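Local coordinates for tudor and KH domain-containing protein homolog (Bombyx mori, PDB 5VQH) that binds symmetrically dimethylated arginines of the Piwi proteins Siwi and Ago3 through its extended Tudor domain and takes part in primary piRNA biogenesis during spermatogenesis, at residues Tyr90-Asp96 and Asp110-Tyr116; Val82-Asp86 and Gly117-Tyr121. All coordinates share one frame; numbering follows the deposited sequence.

Interaction 1. Residues Tyr90-Asp96 and Asp110-Tyr116; sequences YRARVHD and DVFYLDY. With 2MR (n3, n4-dimethylarginine), chain C.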
# COMPACT_ATOMS: atom_id res chain seq x y z
N TYR A 90 -13.04 3.40 1.18
CA TYR A 90 -12.01 2.37 1.01
C TYR A 90 -11.98 1.44 2.23
O TYR A 90 -12.50 1.73 3.32
CB TYR A 90 -10.65 3.04 0.77
CG TYR A 90 -10.62 3.87 -0.49
CD1 TYR A 90 -10.40 3.27 -1.71
CD2 TYR A 90 -10.83 5.24 -0.47
CE1 TYR A 90 -10.38 4.00 -2.88
CE2 TYR A 90 -10.82 5.99 -1.65
CZ TYR A 90 -10.59 5.35 -2.86
OH TYR A 90 -10.56 6.01 -4.08
N ARG A 91 -11.40 0.28 2.02
CA ARG A 91 -11.20 -0.66 3.07
C ARG A 91 -9.87 -0.30 3.67
O ARG A 91 -8.86 -0.20 2.94
CB ARG A 91 -11.16 -2.08 2.53
CG ARG A 91 -12.38 -2.46 1.74
CD ARG A 91 -12.41 -3.93 1.28
NE ARG A 91 -11.33 -4.37 0.40
CZ ARG A 91 -11.18 -5.62 -0.04
NH1 ARG A 91 -12.04 -6.59 0.33
NH2 ARG A 91 -10.17 -5.95 -0.82
N ALA A 92 -9.85 -0.13 4.99
CA ALA A 92 -8.64 0.22 5.70
C ALA A 92 -8.56 -0.56 7.01
O ALA A 92 -9.58 -1.01 7.54
CB ALA A 92 -8.64 1.68 5.99
N ARG A 93 -7.35 -0.71 7.54
CA ARG A 93 -7.13 -1.36 8.82
C ARG A 93 -6.65 -0.28 9.81
O ARG A 93 -5.75 0.47 9.50
CB ARG A 93 -6.07 -2.45 8.67
CG ARG A 93 -5.86 -3.31 9.91
CD ARG A 93 -4.68 -4.26 9.76
NE ARG A 93 -4.89 -5.33 8.76
CZ ARG A 93 -5.77 -6.35 8.87
NH1 ARG A 93 -6.58 -6.50 9.92
NH2 ARG A 93 -5.84 -7.23 7.89
N VAL A 94 -7.26 -0.21 10.98
CA VAL A 94 -6.87 0.74 11.99
C VAL A 94 -5.51 0.33 12.50
O VAL A 94 -5.37 -0.77 13.05
CB VAL A 94 -7.91 0.76 13.12
CG1 VAL A 94 -7.46 1.69 14.23
CG2 VAL A 94 -9.28 1.25 12.58
N HIS A 95 -4.48 1.16 12.30
CA HIS A 95 -3.15 0.80 12.74
C HIS A 95 -2.86 1.33 14.13
O HIS A 95 -2.18 0.69 14.93
CB HIS A 95 -2.09 1.30 11.77
CG HIS A 95 -0.69 1.19 12.30
ND1 HIS A 95 -0.01 2.26 12.86
CD2 HIS A 95 0.16 0.13 12.37
CE1 HIS A 95 1.19 1.87 13.25
NE2 HIS A 95 1.32 0.58 12.95
N ASP A 96 -3.38 2.51 14.44
CA ASP A 96 -3.24 3.07 15.76
C ASP A 96 -4.33 4.11 16.02
O ASP A 96 -4.97 4.57 15.10
CB ASP A 96 -1.86 3.70 15.88
CG ASP A 96 -1.48 3.99 17.29
OD1 ASP A 96 -2.21 3.49 18.20
OD2 ASP A 96 -0.47 4.71 17.47
N ASP A 110 -4.90 6.19 12.81
CA ASP A 110 -3.94 6.04 11.77
C ASP A 110 -4.45 4.84 11.03
O ASP A 110 -4.42 3.75 11.60
CB ASP A 110 -2.57 5.77 12.38
CG ASP A 110 -1.51 5.42 11.36
OD1 ASP A 110 -1.80 5.51 10.16
OD2 ASP A 110 -0.40 5.03 11.79
N VAL A 111 -4.93 5.01 9.80
CA VAL A 111 -5.46 3.90 8.97
C VAL A 111 -4.62 3.56 7.73
O VAL A 111 -4.05 4.42 7.09
CB VAL A 111 -6.90 4.14 8.53
CG1 VAL A 111 -7.77 4.42 9.75
CG2 VAL A 111 -7.03 5.27 7.54
N PHE A 112 -4.53 2.27 7.46
CA PHE A 112 -3.79 1.74 6.33
C PHE A 112 -4.80 1.27 5.28
O PHE A 112 -5.58 0.32 5.54
CB PHE A 112 -2.98 0.59 6.82
CG PHE A 112 -2.32 -0.21 5.75
CD1 PHE A 112 -1.19 0.26 5.12
CD2 PHE A 112 -2.78 -1.47 5.41
CE1 PHE A 112 -0.55 -0.51 4.16
CE2 PHE A 112 -2.13 -2.24 4.46
CZ PHE A 112 -1.02 -1.76 3.84
N TYR A 113 -4.83 1.96 4.13
CA TYR A 113 -5.71 1.64 3.01
C TYR A 113 -5.23 0.36 2.33
O TYR A 113 -4.21 0.32 1.62
CB TYR A 113 -5.77 2.81 2.05
CG TYR A 113 -6.44 4.01 2.68
CD1 TYR A 113 -7.82 4.11 2.73
CD2 TYR A 113 -5.70 5.01 3.24
CE1 TYR A 113 -8.44 5.19 3.30
CE2 TYR A 113 -6.30 6.10 3.84
CZ TYR A 113 -7.67 6.18 3.87
OH TYR A 113 -8.25 7.27 4.46
N LEU A 114 -5.99 -0.72 2.58
CA LEU A 114 -5.55 -2.10 2.36
C LEU A 114 -5.34 -2.50 0.89
O LEU A 114 -4.60 -3.42 0.62
CB LEU A 114 -6.59 -3.04 2.97
CG LEU A 114 -6.55 -3.21 4.47
CD1 LEU A 114 -7.85 -3.79 4.98
CD2 LEU A 114 -5.42 -4.11 4.85
N ASP A 115 -6.05 -1.87 -0.02
CA ASP A 115 -5.94 -2.09 -1.47
C ASP A 115 -4.91 -1.19 -2.21
O ASP A 115 -4.75 -1.29 -3.41
CB ASP A 115 -7.33 -1.93 -2.07
CG ASP A 115 -8.31 -2.97 -1.52
OD1 ASP A 115 -7.96 -4.15 -1.61
OD2 ASP A 115 -9.40 -2.64 -1.01
N TYR A 116 -4.20 -0.35 -1.46
CA TYR A 116 -3.39 0.70 -2.03
C TYR A 116 -2.07 0.85 -1.31
O TYR A 116 -1.05 0.92 -1.97
CB TYR A 116 -4.17 2.02 -1.98
CG TYR A 116 -5.32 2.03 -2.94
CD1 TYR A 116 -5.12 2.28 -4.30
CD2 TYR A 116 -6.59 1.74 -2.53
CE1 TYR A 116 -6.20 2.28 -5.19
CE2 TYR A 116 -7.66 1.74 -3.39
CZ TYR A 116 -7.46 2.00 -4.72
OH TYR A 116 -8.56 1.96 -5.58
N 2MR C . -7.66 8.32 -7.92
CA 2MR C . -7.92 8.86 -6.57
CB 2MR C . -7.32 7.93 -5.53
CG 2MR C . -7.68 6.46 -5.76
CD 2MR C . -7.55 5.76 -4.42
NE 2MR C . -6.17 5.80 -4.00
CZ 2MR C . -5.84 5.48 -2.77
NH1 2MR C . -6.75 5.18 -1.97
CQ1 2MR C . -6.57 4.79 -0.58
NH2 2MR C . -4.56 5.48 -2.38
CQ2 2MR C . -3.45 5.84 -3.25
C 2MR C . -7.38 10.27 -6.31
O 2MR C . -7.30 10.73 -5.16
OXT 2MR C . -7.02 11.00 -7.23
O HOH W 1 -8.08 0.43 0.52
O HOH W 2 -10.41 -0.33 -0.86

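Interaction 2. Residues Val82-Asp86 and Gly117-Tyr121; sequences VFRHD and GDSEY. With 2MR (n3, n4-dimethylarginine), chain C.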
# COMPACT_ATOMS: atom_id res chain seq x y z
N VAL A 82 -13.13 7.03 4.43
CA VAL A 82 -12.96 7.94 3.34
C VAL A 82 -11.48 8.21 3.21
O VAL A 82 -10.77 8.15 4.16
CB VAL A 82 -13.73 9.25 3.62
CG1 VAL A 82 -13.30 10.35 2.65
CG2 VAL A 82 -15.25 8.99 3.58
N PHE A 83 -11.04 8.45 1.99
CA PHE A 83 -9.70 8.91 1.70
C PHE A 83 -9.82 10.41 1.46
O PHE A 83 -10.57 10.85 0.61
CB PHE A 83 -9.24 8.23 0.44
CG PHE A 83 -7.87 8.60 -0.02
CD1 PHE A 83 -6.78 8.53 0.84
CD2 PHE A 83 -7.64 8.90 -1.36
CE1 PHE A 83 -5.49 8.80 0.38
CE2 PHE A 83 -6.36 9.17 -1.81
CZ PHE A 83 -5.27 9.11 -0.93
N ARG A 84 -9.09 11.21 2.24
CA ARG A 84 -9.31 12.66 2.22
C ARG A 84 -9.10 13.29 0.84
O ARG A 84 -9.81 14.20 0.48
CB ARG A 84 -8.47 13.37 3.28
CG ARG A 84 -6.96 13.40 3.03
CD ARG A 84 -6.28 13.99 4.26
NE ARG A 84 -4.82 14.18 4.15
CZ ARG A 84 -4.21 15.30 3.75
NH1 ARG A 84 -4.91 16.36 3.36
NH2 ARG A 84 -2.88 15.35 3.72
N HIS A 85 -8.15 12.79 0.06
CA HIS A 85 -7.86 13.41 -1.25
C HIS A 85 -8.87 13.19 -2.36
O HIS A 85 -8.82 13.93 -3.33
CB HIS A 85 -6.48 13.02 -1.76
CG HIS A 85 -5.37 13.48 -0.86
ND1 HIS A 85 -4.28 12.70 -0.57
CD2 HIS A 85 -5.21 14.63 -0.17
CE1 HIS A 85 -3.47 13.35 0.24
NE2 HIS A 85 -4.02 14.53 0.51
N ASP A 86 -9.78 12.21 -2.26
CA ASP A 86 -10.86 12.10 -3.27
C ASP A 86 -12.27 11.97 -2.72
O ASP A 86 -13.23 11.93 -3.49
CB ASP A 86 -10.59 10.97 -4.26
CG ASP A 86 -10.59 9.59 -3.61
OD1 ASP A 86 -10.31 8.62 -4.35
OD2 ASP A 86 -10.86 9.44 -2.40
N GLY A 117 -2.10 0.89 0.03
CA GLY A 117 -0.90 0.81 0.85
C GLY A 117 -0.52 2.12 1.51
O GLY A 117 0.41 2.17 2.33
N ASP A 118 -1.22 3.18 1.18
CA ASP A 118 -0.98 4.41 1.90
C ASP A 118 -1.71 4.46 3.23
O ASP A 118 -2.63 3.68 3.50
CB ASP A 118 -1.30 5.63 1.05
CG ASP A 118 -2.65 5.58 0.36
OD1 ASP A 118 -3.13 6.66 0.01
OD2 ASP A 118 -3.23 4.51 0.12
N SER A 119 -1.26 5.38 4.06
CA SER A 119 -1.73 5.55 5.43
C SER A 119 -2.06 7.02 5.66
O SER A 119 -1.27 7.88 5.32
CB SER A 119 -0.64 5.11 6.39
OG SER A 119 -0.79 3.76 6.73
N GLU A 120 -3.24 7.29 6.22
CA GLU A 120 -3.67 8.62 6.61
C GLU A 120 -4.30 8.59 8.01
O GLU A 120 -4.70 7.54 8.49
CB GLU A 120 -4.75 9.16 5.64
CG GLU A 120 -4.33 9.36 4.19
CD GLU A 120 -3.32 10.49 3.99
OE1 GLU A 120 -3.46 11.57 4.66
OE2 GLU A 120 -2.40 10.29 3.14
N TYR A 121 -4.37 9.75 8.63
CA TYR A 121 -4.94 9.92 9.95
C TYR A 121 -6.35 10.40 9.69
O TYR A 121 -6.54 11.42 9.04
CB TYR A 121 -4.19 11.01 10.73
CG TYR A 121 -2.83 10.59 11.25
CD1 TYR A 121 -2.74 9.64 12.25
CD2 TYR A 121 -1.67 11.17 10.77
CE1 TYR A 121 -1.52 9.26 12.75
CE2 TYR A 121 -0.43 10.80 11.25
CZ TYR A 121 -0.36 9.85 12.24
OH TYR A 121 0.86 9.46 12.75
N 2MR C . -7.66 8.32 -7.92
CA 2MR C . -7.92 8.86 -6.57
CB 2MR C . -7.32 7.93 -5.53
CG 2MR C . -7.68 6.46 -5.76
CD 2MR C . -7.55 5.76 -4.42
NE 2MR C . -6.17 5.80 -4.00
CZ 2MR C . -5.84 5.48 -2.77
NH1 2MR C . -6.75 5.18 -1.97
CQ1 2MR C . -6.57 4.79 -0.58
NH2 2MR C . -4.56 5.48 -2.38
CQ2 2MR C . -3.45 5.84 -3.25
C 2MR C . -7.38 10.27 -6.31
O 2MR C . -7.30 10.73 -5.16
OXT 2MR C . -7.02 11.00 -7.23

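Interaction 1. Residues Tyr90-Asp96 and Asp110-Tyr116
Arg-91 and Asp-115 meet at the buried end of this antiparallel hairpin, where strand 89-98 runs beside strand 108-113 and the loop that follows it. The guanidinium approaches side-on: Arg-91 NE reaches Asp-115 OD2 and Arg-91 NH2 reaches Asp-115 OD1, both at 3.0 Å, each oxygen using its syn lone pair and the two planes lying only 18° apart. A bend at chi3 (-61°) turns the arginine into that coplanar pose. Its NH1 and NH2 also bond to the carbonyls of Leu-134 and Leu-137, Asp-115 OD1 also accepts from the backbone N of Gln-140, and a water links the Arg-91 N to Asp-115 OD2. On the face holding Ala-92, Val-111 and Tyr-113 the packing is tight, with Ala-92 CB 3.9 Å from Val-111 CB and Tyr-90 CB against the edge of the Tyr-113 ring, 3.6 Å from its CD1.

The far end is looser and faces solvent. A classic beta bulge sets His-95 and Asp-96 both opposite Asp-110, whose O takes the N-H of each. His-95 ND1 also bonds to Asp-110 OD2 at 3.0 Å, but the bond is bent (137°) and comes from above the carboxylate plane.

Toward the ligand, the Tyr-90 and Tyr-116 rings stand nearly perpendicular, with Tyr-90 CD1 3.6 Å from Tyr-116 CE2. The dimethylarginine lays NH1 over a Tyr-90 face and CZ over a Tyr-116 face, while its methyl CQ1 sits 3.4 Å from Tyr-113 CG. Three tyrosines thus offer aromatic surface to a methylated, probably cationic guanidinium, the chemistry of a Tudor aromatic cage, while the buried ion pair ties Asp-115, next to Tyr-116, to strand 89-98.

Interaction 2. Residues Val82-Asp86 and Gly117-Tyr121
This is a small, mostly side-chain contact near the surface of the Tudor domain, between the loop that follows strand 78-82 and the start of strand 119-123, and it forms one wall of the dimethylarginine pocket. Phe-83 and Asp-118 make that wall. The phenyl ring comes edge-on to Glu-120, with Phe-83 CE1 4.0 Å from Glu-120 CG, and the same CE1 lies 3.2 Å from Asp-118 OD1, the carboxylate turned 72° from the ring plane. The Phe-83 ring swings out on the far side of CB from its own amide nitrogen (chi1 180°), which turns one face to the ligand guanidinium, whose NH1 stands 3.9 Å above the ring plane toward the rim; the backbone N of His-85 lies over the opposite face. Were an alanine here, the aromatic face would be gone, and the methylated guanidinium would probably be left with a gap on that side and more freedom to shift.

Asp-118 supplies the polar grip. Ligand NH2 donates to Asp-118 OD2 at 3.0 Å with an angle of 157°, while its bond to Asp-118 OD1, also 3.0 Å, is weak. The carboxylate probably balances the positive charge of the dimethylarginine.

Farther out, Arg-84 NE bonds to Glu-120 OE1 at 3.0 Å in a nearly straight salt bridge. The oxygen lies in the guanidinium plane, whereas the nitrogen meets it from above the carboxylate plane. His-85 NE2 stands 3.3 Å over the centre of that same guanidinium.

Strand 108-113 lies alongside strand 119-123: Tyr-113 touches Asp-118 and Glu-120, packs edge-to-face with Phe-83, and bonds through its hydroxyl to the Val-82 carbonyl, joining the loop to the five-stranded antiparallel sheet.

Overall arrangement
Interaction 1 is the buried contact, a hairpin pairing in the middle of the Tudor sheet, while interaction 2 lies at the surface, where a loop meets the outermost strand 119-123. Their centres are about 8 Å apart, and along the chain the first is nested inside the loop closed by the second. Backbone hydrogen bonds do most of the work between 90-96 and 110-116, with a buried ion pair added; between 82-86 and 117-121 only side chains meet, and the ion pair is peripheral. They touch at several points, among them the probable backbone bond from Val-111 N to Glu-120 O (2.9 Å). Both contribute to the dimethylarginine pocket: interaction 1 brings three tyrosines, interaction 2 Phe-83 and the acidic Asp-118 among others.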